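Local coordinates for protein titin heart isoform N2-B (Homo sapiens, PDB 2BK8) that probably serves as a structural building block of the sarcomere, contributing an immunoglobulin-like domain to titin at the muscle M-band, at residues Lys63-Thr66 with Lys67-Gly71. Sequence-based numbering, arbitrary orientation.
Sequences KDIT and KLDDG
Thr-66 and Asp-69 close a 3-10 turn: the Asp-69 N-H donates to the carbonyl O of Thr-66 (N to O 3.0 Å). The side chain of Asp-69 answers in the reverse direction. With CG beside its own backbone N and anti to its carbonyl carbon (chi1 -61°), the carboxylate swings back so that OD2 accepts the N-H of Thr-66 at 2.8 Å, a nearly straight bond (164°) made on the anti side and tilted from the carboxylate plane. The same oxygen forms a salt bridge with Lys-48, which probably offsets the buried charge and, with the Thr-66 bond, limits the carboxylate's rotation; aspartate suits the place because its short side chain carries an acceptor back to an amide three residues earlier. If an alanine stood here, the Thr-66 amide would probably be left without this acceptor and Lys-48 would lose its salt bridge here, keeping its bond to the Lys-63 carbonyl. Thr-66 suits the start of the turn because its OG1, placed between backbone N and carbonyl carbon (chi1 71°), faces the Leu-68 N-H, to which it is weakly bonded at 3.1 Å. Branched, apolar Ile-65 sends CD1 obliquely across to 4.0 Å from Asp-69 CB, while packing on Leu-90 and Val-92. Asp-69 OD2 supplies one half of a capping box, and Tyr-73, whose OH bonds to the Asp-69 carbonyl, makes this the tyrosine corner leading into strand 71-78 of the immunoglobulin fold.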
loop_
_atom_site.group_PDB
_atom_site.type_symbol
_atom_site.label_atom_id
_atom_site.label_comp_id
_atom_site.label_asym_id
_atom_site.label_seq_id
_atom_site.Cartn_x
_atom_site.Cartn_y
_atom_site.Cartn_z
ATOM N N LYS A 63 -8.478 4.155 6.582
ATOM C CA LYS A 63 -9.730 4.651 7.195
ATOM C C LYS A 63 -9.596 5.989 7.937
ATOM O O LYS A 63 -8.492 6.385 8.297
ATOM C CB LYS A 63 -10.275 3.612 8.185
ATOM C CG LYS A 63 -10.918 2.393 7.544
ATOM C CD LYS A 63 -10.038 1.796 6.451
ATOM C CE LYS A 63 -10.885 1.501 5.246
ATOM N NZ LYS A 63 -10.214 0.522 4.362
ATOM N N ASP A 64 -10.740 6.626 8.228
ATOM C CA ASP A 64 -10.814 7.862 9.025
ATOM C C ASP A 64 -9.745 8.871 8.618
ATOM O O ASP A 64 -8.896 9.249 9.412
ATOM C CB ASP A 64 -10.704 7.561 10.535
ATOM C CG ASP A 64 -11.835 6.715 11.053
ATOM O OD1 ASP A 64 -12.978 7.216 11.096
ATOM O OD2 ASP A 64 -11.578 5.559 11.465
ATOM N N ILE A 65 -9.757 9.289 7.359
ATOM C CA ILE A 65 -8.656 10.119 6.821
ATOM C C ILE A 65 -8.477 11.446 7.579
ATOM O O ILE A 65 -9.479 12.094 8.017
ATOM C CB ILE A 65 -8.814 10.326 5.262
ATOM C CG1 ILE A 65 -8.512 9.005 4.509
ATOM C CG2 ILE A 65 -8.025 11.589 4.771
ATOM C CD1 ILE A 65 -7.065 8.621 4.444
ATOM N N THR A 66 -7.219 11.831 7.825
ATOM C CA THR A 66 -6.899 13.184 8.360
ATOM C C THR A 66 -5.794 13.809 7.495
ATOM O O THR A 66 -5.194 13.133 6.649
ATOM C CB THR A 66 -6.390 13.195 9.860
ATOM O OG1 THR A 66 -5.053 12.640 9.927
ATOM C CG2 THR A 66 -7.337 12.436 10.791
ATOM N N LYS A 67 -5.503 15.087 7.714
ATOM C CA LYS A 67 -4.355 15.735 7.051
ATOM C C LYS A 67 -3.023 14.984 7.258
ATOM O O LYS A 67 -2.151 15.015 6.381
ATOM C CB LYS A 67 -4.236 17.208 7.481
ATOM C CG LYS A 67 -5.315 18.112 6.847
ATOM C CD LYS A 67 -5.045 19.581 7.151
ATOM C CE LYS A 67 -6.095 20.481 6.559
ATOM N NZ LYS A 67 -7.295 20.489 7.428
ATOM N N LEU A 68 -2.862 14.306 8.405
ATOM C CA LEU A 68 -1.631 13.518 8.685
ATOM C C LEU A 68 -1.340 12.439 7.650
ATOM O O LEU A 68 -0.195 12.028 7.495
ATOM C CB LEU A 68 -1.685 12.836 10.044
ATOM C CG LEU A 68 -1.639 13.735 11.282
ATOM C CD1 LEU A 68 -1.820 12.861 12.513
ATOM C CD2 LEU A 68 -0.332 14.531 11.402
ATOM N N ASP A 69 -2.392 11.977 6.968
ATOM C CA ASP A 69 -2.302 10.835 6.054
ATOM C C ASP A 69 -1.738 11.166 4.669
ATOM O O ASP A 69 -1.470 10.245 3.900
ATOM C CB ASP A 69 -3.683 10.098 5.958
ATOM C CG ASP A 69 -4.133 9.539 7.314
ATOM O OD1 ASP A 69 -3.290 8.941 8.048
ATOM O OD2 ASP A 69 -5.321 9.733 7.678
ATOM N N ASP A 70 -1.564 12.458 4.369
ATOM C CA ASP A 70 -1.000 12.921 3.092
ATOM C C ASP A 70 0.492 12.528 3.015
ATOM O O ASP A 70 1.286 12.893 3.896
ATOM C CB ASP A 70 -1.243 14.440 2.923
ATOM C CG ASP A 70 -0.825 14.979 1.542
ATOM O OD1 ASP A 70 0.352 14.770 1.162
ATOM O OD2 ASP A 70 -1.664 15.635 0.862
ATOM N N GLY A 71 0.854 11.777 1.970
ATOM C CA GLY A 71 2.260 11.377 1.697
ATOM C C GLY A 71 2.425 10.203 0.740
ATOM O O GLY A 71 1.598 9.982 -0.176
#